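Local coordinates for uncharacterized protein (Porphyromonas gingivalis, PDB 1ZBS) that is of unknown function but is probably an N-acetylglucosamine kinase of the ASKHA superfamily, transferring phosphate from ATP to the amino sugar, at residues A[141-144]-A[145-148]; A[193-196]-A[197-201]; A[200-203]-A[204-208]; A[220-223]-A[224-228]. One frame throughout, in Å; residues are numbered along the deposited sequence.

Interaction 1 (A[141-144]-A[145-148]); sequences LGDE and GSGA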
ATOM      1  N   LEU A 141       4.226   3.301   1.537  1.00 23.64           N
ATOM      2  CA  LEU A 141       5.455   3.148   2.337  1.00 26.17           C
ATOM      3  C   LEU A 141       5.534   4.003   3.601  1.00 25.91           C
ATOM      4  O   LEU A 141       6.328   3.711   4.498  1.00 24.79           O
ATOM      5  CB  LEU A 141       6.679   3.456   1.478  1.00 26.00           C
ATOM      6  CG  LEU A 141       6.874   2.547   0.272  1.00 27.46           C
ATOM      7  CD1 LEU A 141       8.018   3.066  -0.592  1.00 29.30           C
ATOM      8  CD2 LEU A 141       7.147   1.130   0.756  1.00 25.50           C
ATOM      9  N   GLY A 142       4.728   5.062   3.659  1.00 24.91           N
ATOM     10  CA  GLY A 142       4.757   5.946   4.811  1.00 22.66           C
ATOM     11  C   GLY A 142       3.471   6.698   5.103  1.00 24.33           C
ATOM     12  O   GLY A 142       2.443   6.093   5.414  1.00 20.67           O
ATOM     13  N   ASP A 143       3.532   8.025   4.985  1.00 25.07           N
ATOM     14  CA  ASP A 143       2.399   8.900   5.262  1.00 23.49           C
ATOM     15  C   ASP A 143       1.711   8.493   6.559  1.00 21.67           C
ATOM     16  O   ASP A 143       0.487   8.389   6.610  1.00 22.76           O
ATOM     17  CB  ASP A 143       1.378   8.881   4.108  1.00 25.22           C
ATOM     18  CG  ASP A 143       1.838   9.689   2.892  1.00 30.05           C
ATOM     19  OD1 ASP A 143       3.047  10.031   2.799  1.00 31.27           O
ATOM     20  OD2 ASP A 143       0.991   9.969   2.010  1.00 28.53           O
ATOM     21  N   GLU A 144       2.480   8.263   7.619  1.00 20.24           N
ATOM     22  CA  GLU A 144       1.857   7.866   8.889  1.00 20.61           C
ATOM     23  C   GLU A 144       0.803   8.875   9.401  1.00 18.59           C
ATOM     24  O   GLU A 144       0.942  10.081   9.222  1.00 17.65           O
ATOM     25  CB  GLU A 144       2.939   7.639   9.952  1.00 20.99           C
ATOM     26  CG  GLU A 144       3.817   6.415   9.697  1.00 22.02           C
ATOM     27  CD  GLU A 144       4.936   6.680   8.699  1.00 23.54           C
ATOM     28  OE1 GLU A 144       5.660   5.722   8.360  1.00 25.30           O
ATOM     29  OE2 GLU A 144       5.104   7.840   8.263  1.00 17.69           O
ATOM     30  N   GLY A 145      -0.259   8.374  10.018  1.00 18.46           N
ATOM     31  CA  GLY A 145      -1.287   9.260  10.543  1.00 18.21           C
ATOM     32  C   GLY A 145      -2.108  10.024   9.519  1.00 18.00           C
ATOM     33  O   GLY A 145      -2.982  10.804   9.890  1.00 18.71           O
ATOM     34  N   SER A 146      -1.828   9.810   8.238  1.00 18.14           N
ATOM     35  CA  SER A 146      -2.559  10.465   7.161  1.00 19.43           C
ATOM     36  C   SER A 146      -3.898   9.757   6.970  1.00 20.50           C
ATOM     37  O   SER A 146      -4.048   8.601   7.356  1.00 21.07           O
ATOM     38  CB  SER A 146      -1.778  10.356   5.853  1.00 19.48           C
ATOM     39  OG  SER A 146      -1.765   9.000   5.441  1.00 17.72           O
ATOM     40  N   GLY A 147      -4.850  10.445   6.347  1.00 20.33           N
ATOM     41  CA  GLY A 147      -6.158   9.864   6.115  1.00 21.63           C
ATOM     42  C   GLY A 147      -6.148   8.662   5.190  1.00 22.27           C
ATOM     43  O   GLY A 147      -7.023   7.806   5.284  1.00 22.71           O
ATOM     44  N   ALA A 148      -5.184   8.592   4.280  1.00 22.21           N
ATOM     45  CA  ALA A 148      -5.123   7.441   3.392  1.00 22.66           C
ATOM     46  C   ALA A 148      -4.645   6.246   4.205  1.00 21.45           C
ATOM     47  O   ALA A 148      -5.148   5.137   4.043  1.00 20.00           O
ATOM     48  CB  ALA A 148      -4.175   7.700   2.228  1.00 19.92           C
TER
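Asp143 and Ser146 meet through the backbone carbonyl of the first, which accepts two hydrogen bonds from the second. The shorter comes from the hydroxyl: Ser146 OG lies 2.6 Å from Asp143 O, in the carbonyl plane and at a C=O...OG angle of 145°. The backbone bond is the longer one, with Ser146 N at 3.2 Å from Asp143 O and standing above that plane. Together they close a type II beta turn running from Asp143 to Ser146.

Packing within the turn is slight. Asp143 CB rests 3.4 Å from Ser146 OG, a hydroxyl placed between the backbone N and the carbonyl carbon of its own residue (chi1 68°). Gly145 takes the third place of the turn with a positive phi of 68°, the conformation that glycine accepts readily.

Ionic and capping contacts lead outward. Ser146 is the N-cap of helix 147-159, and its OG is also hydrogen-bonded to Val149 N in the first turn. The carboxylate of Glu144 turns instead to helix 210-229 through Arg226 and Asn227, and to Lys160 of the second subunit.

One hydroxyl thus serves both the turn and the helix start, so the bend and the cap share a single side chain; with the Glu144 carboxylate held from helix 210-229 and from the second subunit, the turn is fixed both within the chain and across the dimer.

Interaction 2 (A[193-196]-A[197-201]); sequences NRFL and AGFSP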
ATOM      1  N   ASN A 193      -5.219   6.425  -3.058  1.00 25.97           N
ATOM      2  CA  ASN A 193      -5.044   7.156  -1.801  1.00 26.09           C
ATOM      3  C   ASN A 193      -6.269   8.000  -1.436  1.00 26.64           C
ATOM      4  O   ASN A 193      -6.677   8.029  -0.270  1.00 25.50           O
ATOM      5  CB  ASN A 193      -3.793   8.042  -1.851  1.00 24.69           C
ATOM      6  CG  ASN A 193      -3.799   9.011  -3.019  1.00 26.73           C
ATOM      7  OD1 ASN A 193      -4.217   8.667  -4.122  1.00 26.83           O
ATOM      8  ND2 ASN A 193      -3.315  10.224  -2.788  1.00 23.92           N
ATOM      9  N   ARG A 194      -6.848   8.681  -2.424  1.00 25.52           N
ATOM     10  CA  ARG A 194      -8.030   9.504  -2.197  1.00 27.08           C
ATOM     11  C   ARG A 194      -9.225   8.628  -1.859  1.00 26.39           C
ATOM     12  O   ARG A 194     -10.077   9.003  -1.048  1.00 26.82           O
ATOM     13  CB  ARG A 194      -8.356  10.342  -3.434  1.00 29.34           C
ATOM     14  CG  ARG A 194      -7.366  11.465  -3.705  1.00 35.62           C
ATOM     15  CD  ARG A 194      -7.738  12.207  -4.980  1.00 37.17           C
ATOM     16  NE  ARG A 194      -6.614  12.959  -5.524  1.00 40.74           N
ATOM     17  CZ  ARG A 194      -6.584  13.457  -6.755  1.00 41.90           C
ATOM     18  NH1 ARG A 194      -7.623  13.278  -7.562  1.00 41.85           N
ATOM     19  NH2 ARG A 194      -5.518  14.125  -7.177  1.00 40.42           N
ATOM     20  N   PHE A 195      -9.291   7.462  -2.494  1.00 25.57           N
ATOM     21  CA  PHE A 195     -10.373   6.530  -2.231  1.00 24.38           C
ATOM     22  C   PHE A 195     -10.310   6.148  -0.752  1.00 24.19           C
ATOM     23  O   PHE A 195     -11.300   6.252  -0.022  1.00 22.95           O
ATOM     24  CB  PHE A 195     -10.219   5.273  -3.089  1.00 24.23           C
ATOM     25  CG  PHE A 195     -11.181   4.180  -2.721  1.00 25.84           C
ATOM     26  CD1 PHE A 195     -12.543   4.314  -2.997  1.00 25.59           C
ATOM     27  CD2 PHE A 195     -10.737   3.036  -2.068  1.00 24.03           C
ATOM     28  CE1 PHE A 195     -13.450   3.324  -2.623  1.00 23.99           C
ATOM     29  CE2 PHE A 195     -11.636   2.037  -1.689  1.00 25.27           C
ATOM     30  CZ  PHE A 195     -12.997   2.179  -1.968  1.00 25.88           C
ATOM     31  N   LEU A 196      -9.124   5.715  -0.329  1.00 20.43           N
ATOM     32  CA  LEU A 196      -8.881   5.299   1.042  1.00 22.45           C
ATOM     33  C   LEU A 196      -9.085   6.406   2.086  1.00 23.38           C
ATOM     34  O   LEU A 196      -9.642   6.155   3.157  1.00 21.16           O
ATOM     35  CB  LEU A 196      -7.461   4.730   1.166  1.00 19.05           C
ATOM     36  CG  LEU A 196      -7.250   3.339   0.557  1.00 18.81           C
ATOM     37  CD1 LEU A 196      -5.778   2.971   0.638  1.00 17.22           C
ATOM     38  CD2 LEU A 196      -8.104   2.310   1.308  1.00 14.29           C
ATOM     39  N   ALA A 197      -8.651   7.622   1.758  1.00 22.95           N
ATOM     40  CA  ALA A 197      -8.773   8.757   2.659  1.00 24.86           C
ATOM     41  C   ALA A 197     -10.196   9.309   2.743  1.00 26.52           C
ATOM     42  O   ALA A 197     -10.467  10.190   3.550  1.00 26.52           O
ATOM     43  CB  ALA A 197      -7.817   9.869   2.225  1.00 24.05           C
ATOM     44  N   GLY A 198     -11.101   8.792   1.918  1.00 27.68           N
ATOM     45  CA  GLY A 198     -12.469   9.278   1.935  1.00 26.83           C
ATOM     46  C   GLY A 198     -13.373   8.625   2.968  1.00 29.69           C
ATOM     47  O   GLY A 198     -14.577   8.886   3.003  1.00 30.65           O
ATOM     48  N   PHE A 199     -12.800   7.783   3.818  1.00 31.86           N
ATOM     49  CA  PHE A 199     -13.570   7.091   4.839  1.00 34.43           C
ATOM     50  C   PHE A 199     -13.240   7.617   6.220  1.00 36.40           C
ATOM     51  O   PHE A 199     -13.582   7.008   7.237  1.00 37.32           O
ATOM     52  CB  PHE A 199     -13.279   5.596   4.775  1.00 32.26           C
ATOM     53  CG  PHE A 199     -13.605   4.980   3.448  1.00 33.97           C
ATOM     54  CD1 PHE A 199     -14.913   4.988   2.969  1.00 34.31           C
ATOM     55  CD2 PHE A 199     -12.613   4.398   2.673  1.00 31.74           C
ATOM     56  CE1 PHE A 199     -15.223   4.419   1.737  1.00 32.85           C
ATOM     57  CE2 PHE A 199     -12.917   3.827   1.440  1.00 31.71           C
ATOM     58  CZ  PHE A 199     -14.223   3.839   0.972  1.00 30.51           C
ATOM     59  N   SER A 200     -12.578   8.761   6.259  1.00 37.61           N
ATOM     60  CA  SER A 200     -12.203   9.342   7.536  1.00 38.67           C
ATOM     61  C   SER A 200     -13.420   9.708   8.393  1.00 37.08           C
ATOM     62  O   SER A 200     -13.453   9.408   9.583  1.00 37.31           O
ATOM     63  CB  SER A 200     -11.314  10.567   7.309  1.00 39.91           C
ATOM     64  OG  SER A 200     -10.586  10.861   8.486  1.00 42.85           O
ATOM     65  N   PRO A 201     -14.440  10.353   7.799  1.00 35.18           N
ATOM     66  CA  PRO A 201     -15.643  10.739   8.542  1.00 34.81           C
ATOM     67  C   PRO A 201     -16.293   9.583   9.310  1.00 35.75           C
ATOM     68  O   PRO A 201     -16.866   9.784  10.382  1.00 35.64           O
ATOM     69  CB  PRO A 201     -16.556  11.288   7.450  1.00 35.63           C
ATOM     70  CG  PRO A 201     -15.582  11.912   6.496  1.00 35.49           C
ATOM     71  CD  PRO A 201     -14.504  10.849   6.413  1.00 37.13           C
TER
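Phe199 reaches back from the turn after helix 192-197 to set its ring edge against the face of Phe195. Its CB begins 4.0 Å from Leu196 O, and CG leaves it on the side opposite its own carbonyl carbon (chi1 -59°), which directs the ring toward the end of the helix. CD2 then passes 3.5 Å from Leu196 O, and CE2 comes 3.3 Å from Phe195 O; both oxygens lie obliquely beside the ring. At the tip, Phe199 CZ stands 3.6 Å from Phe195 CZ, over the rim of that ring. The planes are nearly perpendicular (89°) and the centroids of the Phe195 and Phe199 rings are 5.1 Å apart: a T-shaped pair.

The helix ends here: Ala197 N is hydrogen-bonded to Asn193 O at 2.9 Å, and Gly198 N to Phe195 O in the tighter i to i+3 spacing of a last turn. Beyond the pair, Phe171 and Tyr175 also meet Phe199 edge-to-face, while Phe195 packs on helix 179-188.

The pair bridges the end of helix 192-197 and Phe199, the N-cap of helix 200-204; an edge of weakly positive C-H groups facing a pi cloud is electrostatically favourable, adding to dispersion.

Interaction 3 (A[200-203]-A[204-208]); sequences SPFI and AQHLD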
ATOM      1  N   SER A 200     -12.578   8.761   6.259  1.00 37.61           N
ATOM      2  CA  SER A 200     -12.203   9.342   7.536  1.00 38.67           C
ATOM      3  C   SER A 200     -13.420   9.708   8.393  1.00 37.08           C
ATOM      4  O   SER A 200     -13.453   9.408   9.583  1.00 37.31           O
ATOM      5  CB  SER A 200     -11.314  10.567   7.309  1.00 39.91           C
ATOM      6  OG  SER A 200     -10.586  10.861   8.486  1.00 42.85           O
ATOM      7  N   PRO A 201     -14.440  10.353   7.799  1.00 35.18           N
ATOM      8  CA  PRO A 201     -15.643  10.739   8.542  1.00 34.81           C
ATOM      9  C   PRO A 201     -16.293   9.583   9.310  1.00 35.75           C
ATOM     10  O   PRO A 201     -16.866   9.784  10.382  1.00 35.64           O
ATOM     11  CB  PRO A 201     -16.556  11.288   7.450  1.00 35.63           C
ATOM     12  CG  PRO A 201     -15.582  11.912   6.496  1.00 35.49           C
ATOM     13  CD  PRO A 201     -14.504  10.849   6.413  1.00 37.13           C
ATOM     14  N   PHE A 202     -16.212   8.376   8.755  1.00 34.16           N
ATOM     15  CA  PHE A 202     -16.789   7.197   9.400  1.00 34.05           C
ATOM     16  C   PHE A 202     -15.963   6.843  10.639  1.00 35.13           C
ATOM     17  O   PHE A 202     -16.504   6.522  11.705  1.00 32.86           O
ATOM     18  CB  PHE A 202     -16.792   6.005   8.435  1.00 32.97           C
ATOM     19  CG  PHE A 202     -17.426   4.770   9.005  1.00 31.95           C
ATOM     20  CD1 PHE A 202     -18.804   4.575   8.919  1.00 29.97           C
ATOM     21  CD2 PHE A 202     -16.651   3.825   9.680  1.00 30.67           C
ATOM     22  CE1 PHE A 202     -19.403   3.460   9.496  1.00 30.64           C
ATOM     23  CE2 PHE A 202     -17.241   2.703  10.263  1.00 30.67           C
ATOM     24  CZ  PHE A 202     -18.623   2.519  10.176  1.00 31.31           C
ATOM     25  N   ILE A 203     -14.645   6.906  10.483  1.00 33.74           N
ATOM     26  CA  ILE A 203     -13.723   6.607  11.567  1.00 34.21           C
ATOM     27  C   ILE A 203     -13.877   7.624  12.700  1.00 35.70           C
ATOM     28  O   ILE A 203     -14.088   7.253  13.859  1.00 35.97           O
ATOM     29  CB  ILE A 203     -12.267   6.607  11.054  1.00 33.85           C
ATOM     30  CG1 ILE A 203     -12.086   5.468  10.037  1.00 34.78           C
ATOM     31  CG2 ILE A 203     -11.302   6.480  12.214  1.00 30.05           C
ATOM     32  CD1 ILE A 203     -10.711   5.406   9.368  1.00 37.46           C
ATOM     33  N   ALA A 204     -13.793   8.905  12.359  1.00 35.69           N
ATOM     34  CA  ALA A 204     -13.923   9.956  13.357  1.00 38.10           C
ATOM     35  C   ALA A 204     -15.228   9.818  14.130  1.00 39.43           C
ATOM     36  O   ALA A 204     -15.276  10.072  15.335  1.00 39.73           O
ATOM     37  CB  ALA A 204     -13.858  11.326  12.688  1.00 37.32           C
ATOM     38  N   GLN A 205     -16.286   9.408  13.442  1.00 39.70           N
ATOM     39  CA  GLN A 205     -17.583   9.258  14.090  1.00 41.40           C
ATOM     40  C   GLN A 205     -17.704   8.000  14.946  1.00 40.57           C
ATOM     41  O   GLN A 205     -18.729   7.783  15.587  1.00 39.85           O
ATOM     42  CB  GLN A 205     -18.700   9.292  13.038  1.00 43.08           C
ATOM     43  CG  GLN A 205     -19.028  10.704  12.563  1.00 46.78           C
ATOM     44  CD  GLN A 205     -20.096  10.747  11.487  1.00 48.57           C
ATOM     45  OE1 GLN A 205     -21.112  10.048  11.563  1.00 50.30           O
ATOM     46  NE2 GLN A 205     -19.881  11.587  10.484  1.00 49.08           N
ATOM     47  N   HIS A 206     -16.645   7.196  14.980  1.00 39.80           N
ATOM     48  CA  HIS A 206     -16.654   5.959  15.741  1.00 39.74           C
ATOM     49  C   HIS A 206     -15.515   5.830  16.737  1.00 40.47           C
ATOM     50  O   HIS A 206     -15.208   4.727  17.197  1.00 40.87           O
ATOM     51  CB  HIS A 206     -16.639   4.769  14.783  1.00 40.58           C
ATOM     52  CG  HIS A 206     -17.962   4.507  14.134  1.00 41.27           C
ATOM     53  ND1 HIS A 206     -18.989   3.858  14.783  1.00 41.93           N
ATOM     54  CD2 HIS A 206     -18.432   4.825  12.905  1.00 41.14           C
ATOM     55  CE1 HIS A 206     -20.037   3.786  13.980  1.00 42.55           C
ATOM     56  NE2 HIS A 206     -19.724   4.365  12.835  1.00 43.24           N
ATOM     57  N   LEU A 207     -14.903   6.960  17.077  1.00 41.44           N
ATOM     58  CA  LEU A 207     -13.787   7.001  18.027  1.00 42.44           C
ATOM     59  C   LEU A 207     -14.200   6.511  19.412  1.00 44.63           C
ATOM     60  O   LEU A 207     -13.351   6.218  20.258  1.00 43.77           O
ATOM     61  CB  LEU A 207     -13.251   8.430  18.139  1.00 41.65           C
ATOM     62  CG  LEU A 207     -12.550   8.995  16.904  1.00 41.26           C
ATOM     63  CD1 LEU A 207     -12.302  10.486  17.080  1.00 42.18           C
ATOM     64  CD2 LEU A 207     -11.251   8.249  16.686  1.00 41.34           C
ATOM     65  N   ASP A 208     -15.508   6.442  19.645  1.00 45.86           N
ATOM     66  CA  ASP A 208     -16.026   5.980  20.923  1.00 49.11           C
ATOM     67  C   ASP A 208     -15.774   4.490  21.085  1.00 47.70           C
ATOM     68  O   ASP A 208     -15.944   3.937  22.169  1.00 48.62           O
ATOM     69  CB  ASP A 208     -17.530   6.285  21.049  1.00 53.22           C
ATOM     70  CG  ASP A 208     -18.266   6.215  19.717  1.00 57.81           C
ATOM     71  OD1 ASP A 208     -18.037   7.100  18.852  1.00 58.25           O
ATOM     72  OD2 ASP A 208     -19.079   5.278  19.535  1.00 60.86           O
TER
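Ala204 N donates to Ser200 O in the straightest of the hydrogen bonds joining 200-203 to 204-208: 2.8 Å long, with 173° at the hydrogen. Equally short is the bond from His206 N to Ile203 O, also 2.8 Å, but its donor stands well above the carbonyl plane and it spans three residues rather than four. Between them Gln205 N is bonded to Pro201 O at 3.1 Å. The change from i+4 to i+3 spacing marks the end of helix 200-204, where the chain enters a type I beta turn from Ala204 to Leu207.

Outside the backbone, the methylene chain of Gln205 lies along the Pro201 carbonyl, with Gln205 CG 3.2 Å from Pro201 O. Farther out the rings of Phe202 and His206 meet. The imidazole lies over one face of the phenyl. The planes are inclined at 38° and the centroids of the two rings are 4.3 Å apart, so the overlap is close but oblique. Phe202 has CG opposite its backbone N (chi1 -177°), which carries its ring to the side of the helix where His206 stands one turn later.

Phe171 meets the Phe202 ring edge-to-face, and Ile203 packs on Val212 and Val216 of helix 210-229. The orientation of the imidazole is uncertain in the model; the ring contact is probably mainly van der Waals packing, added to a helix end whose last amides are already paired with carbonyls.

Interaction 4 (A[220-223]-A[224-228]); sequences FDDF and LVRNV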
ATOM      1  N   PHE A 220      -0.929   7.949  14.748  1.00 24.63           N
ATOM      2  CA  PHE A 220      -0.429   9.284  15.067  1.00 24.07           C
ATOM      3  C   PHE A 220       0.896   9.158  15.814  1.00 23.96           C
ATOM      4  O   PHE A 220       1.824   9.931  15.582  1.00 22.72           O
ATOM      5  CB  PHE A 220      -1.424  10.065  15.939  1.00 23.67           C
ATOM      6  CG  PHE A 220      -2.624  10.594  15.189  1.00 26.47           C
ATOM      7  CD1 PHE A 220      -2.725  10.469  13.805  1.00 25.92           C
ATOM      8  CD2 PHE A 220      -3.650  11.238  15.878  1.00 26.66           C
ATOM      9  CE1 PHE A 220      -3.836  10.968  13.121  1.00 27.25           C
ATOM     10  CE2 PHE A 220      -4.760  11.737  15.209  1.00 28.24           C
ATOM     11  CZ  PHE A 220      -4.853  11.606  13.820  1.00 28.83           C
ATOM     12  N   ASP A 221       0.986   8.180  16.712  1.00 23.45           N
ATOM     13  CA  ASP A 221       2.209   7.982  17.479  1.00 25.65           C
ATOM     14  C   ASP A 221       3.334   7.626  16.503  1.00 26.05           C
ATOM     15  O   ASP A 221       4.445   8.153  16.601  1.00 25.05           O
ATOM     16  CB  ASP A 221       2.022   6.859  18.511  1.00 27.99           C
ATOM     17  CG  ASP A 221       3.191   6.754  19.478  1.00 31.66           C
ATOM     18  OD1 ASP A 221       3.436   7.725  20.230  1.00 34.56           O
ATOM     19  OD2 ASP A 221       3.869   5.703  19.483  1.00 33.95           O
ATOM     20  N   ASP A 222       3.015   6.740  15.562  1.00 24.31           N
ATOM     21  CA  ASP A 222       3.939   6.292  14.534  1.00 26.27           C
ATOM     22  C   ASP A 222       4.446   7.469  13.721  1.00 25.15           C
ATOM     23  O   ASP A 222       5.617   7.520  13.341  1.00 23.28           O
ATOM     24  CB  ASP A 222       3.244   5.325  13.573  1.00 30.48           C
ATOM     25  CG  ASP A 222       3.729   3.911  13.719  1.00 35.49           C
ATOM     26  OD1 ASP A 222       3.056   3.121  14.418  1.00 37.30           O
ATOM     27  OD2 ASP A 222       4.792   3.593  13.135  1.00 40.44           O
ATOM     28  N   PHE A 223       3.545   8.397  13.417  1.00 23.95           N
ATOM     29  CA  PHE A 223       3.932   9.568  12.651  1.00 23.19           C
ATOM     30  C   PHE A 223       4.979  10.369  13.418  1.00 23.03           C
ATOM     31  O   PHE A 223       5.999  10.768  12.848  1.00 24.69           O
ATOM     32  CB  PHE A 223       2.724  10.454  12.336  1.00 19.36           C
ATOM     33  CG  PHE A 223       3.101  11.809  11.796  1.00 18.98           C
ATOM     34  CD1 PHE A 223       3.211  12.901  12.652  1.00 16.73           C
ATOM     35  CD2 PHE A 223       3.390  11.983  10.446  1.00 15.78           C
ATOM     36  CE1 PHE A 223       3.617  14.147  12.169  1.00 20.22           C
ATOM     37  CE2 PHE A 223       3.798  13.224   9.949  1.00 19.82           C
ATOM     38  CZ  PHE A 223       3.910  14.312  10.813  1.00 19.11           C
ATOM     39  N   LEU A 224       4.747  10.593  14.706  1.00 23.04           N
ATOM     40  CA  LEU A 224       5.704  11.357  15.504  1.00 25.63           C
ATOM     41  C   LEU A 224       7.057  10.663  15.544  1.00 26.06           C
ATOM     42  O   LEU A 224       8.097  11.270  15.264  1.00 24.31           O
ATOM     43  CB  LEU A 224       5.185  11.540  16.931  1.00 25.11           C
ATOM     44  CG  LEU A 224       3.937  12.415  17.016  1.00 25.24           C
ATOM     45  CD1 LEU A 224       3.394  12.415  18.438  1.00 24.97           C
ATOM     46  CD2 LEU A 224       4.290  13.824  16.565  1.00 26.80           C
ATOM     47  N   VAL A 225       7.030   9.381  15.884  1.00 25.80           N
ATOM     48  CA  VAL A 225       8.241   8.588  15.969  1.00 27.55           C
ATOM     49  C   VAL A 225       9.117   8.665  14.716  1.00 28.86           C
ATOM     50  O   VAL A 225      10.276   9.069  14.787  1.00 28.17           O
ATOM     51  CB  VAL A 225       7.905   7.104  16.241  1.00 28.21           C
ATOM     52  CG1 VAL A 225       9.187   6.276  16.271  1.00 28.47           C
ATOM     53  CG2 VAL A 225       7.164   6.971  17.576  1.00 29.63           C
ATOM     54  N   ARG A 226       8.555   8.294  13.570  1.00 28.67           N
ATOM     55  CA  ARG A 226       9.302   8.276  12.314  1.00 28.15           C
ATOM     56  C   ARG A 226       9.361   9.585  11.541  1.00 27.30           C
ATOM     57  O   ARG A 226       9.979   9.646  10.476  1.00 27.18           O
ATOM     58  CB  ARG A 226       8.714   7.208  11.404  1.00 29.79           C
ATOM     59  CG  ARG A 226       8.449   5.907  12.125  1.00 33.67           C
ATOM     60  CD  ARG A 226       7.249   5.214  11.523  1.00 36.52           C
ATOM     61  NE  ARG A 226       7.532   4.624  10.224  1.00 39.41           N
ATOM     62  CZ  ARG A 226       7.839   3.341  10.044  1.00 40.84           C
ATOM     63  NH1 ARG A 226       7.904   2.520  11.084  1.00 40.65           N
ATOM     64  NH2 ARG A 226       8.050   2.870   8.821  1.00 39.89           N
ATOM     65  N   ASN A 227       8.729  10.635  12.055  1.00 25.95           N
ATOM     66  CA  ASN A 227       8.729  11.901  11.327  1.00 27.31           C
ATOM     67  C   ASN A 227       9.129  13.134  12.134  1.00 28.50           C
ATOM     68  O   ASN A 227       9.611  14.113  11.564  1.00 32.08           O
ATOM     69  CB  ASN A 227       7.342  12.132  10.692  1.00 25.19           C
ATOM     70  CG  ASN A 227       6.965  11.047   9.686  1.00 24.83           C
ATOM     71  OD1 ASN A 227       7.438  11.049   8.552  1.00 24.02           O
ATOM     72  ND2 ASN A 227       6.115  10.111  10.102  1.00 24.33           N
ATOM     73  N   VAL A 228       8.936  13.093  13.449  1.00 28.82           N
ATOM     74  CA  VAL A 228       9.263  14.243  14.297  1.00 29.47           C
ATOM     75  C   VAL A 228      10.447  14.020  15.246  1.00 30.72           C
ATOM     76  O   VAL A 228      11.343  14.859  15.330  1.00 27.91           O
ATOM     77  CB  VAL A 228       8.032  14.668  15.145  1.00 27.39           C
ATOM     78  CG1 VAL A 228       8.388  15.839  16.054  1.00 26.79           C
ATOM     79  CG2 VAL A 228       6.887  15.035  14.226  1.00 25.95           C
TER
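Helix 210-229 widens near its C-terminal end into a pi-type turn at 225-228, and the contacts of Phe223 with Asn227 and Val228 lie where that change takes place. Up to that point the pairing is regular: Leu224 N is bonded to Phe220 O, Val225 N to Asp221 O at 3.0 Å, and Arg226 N to Asp222 O. At Asn227 the backbone bonding weakens: its N makes only weak bonds, to Leu224 O and, bent to 115°, to Phe223 O. Its side-chain ND2 reaches Phe223 O at 2.8 Å; the position of that oxygen is less certain than most. Val228 N again bonds firmly, to Leu224 O at 2.7 Å.

The same asparagine crosses the Phe223 side chain at about a right angle. Its CB sits over the ring face in a CH-pi contact, 4.0 Å from the Phe223 centroid, and its amide plane is tilted 23° from the ring. Val228 CG2 approaches Phe223 CE1 at 4.0 Å. On another side of the helix Asp222 and Arg226 run side by side, their bridge long at 3.9 Å from Asp222 OD2 to Arg226 NH1; with the oxygen well out of the guanidinium plane, only charge acts. Arg226 has its stronger partner in Glu144.

Phe223 and Val228 both touch strands 111-116 and 238-241, so this is an amphipathic helix laid against the sheet that holds those strands, as in the alpha/beta domains of the ASKHA fold.

In the fold
From the N terminus, interaction 1 comes first, closing the turn between helix 138-141 and helix 147-159. Interaction 2 follows at the end of helix 192-197, and interaction 3 precedes the passage to helix 210-229 and interaction 4. None nests or crosses; 2 and 3 overlap at Ser200 and Pro201, and the rest follow in series. In space interaction 1 lies between its neighbours: Ala148 packs on Asn193 and Leu196 of interaction 2, while Glu144 ties the turn to Arg226 and Asn227 of interaction 4. Interaction 3 continues from interaction 2 but does not touch interactions 1 or 4; its centre is about 21 Å from that of interaction 4. Interactions 1, 2 and 4 also touch the second subunit.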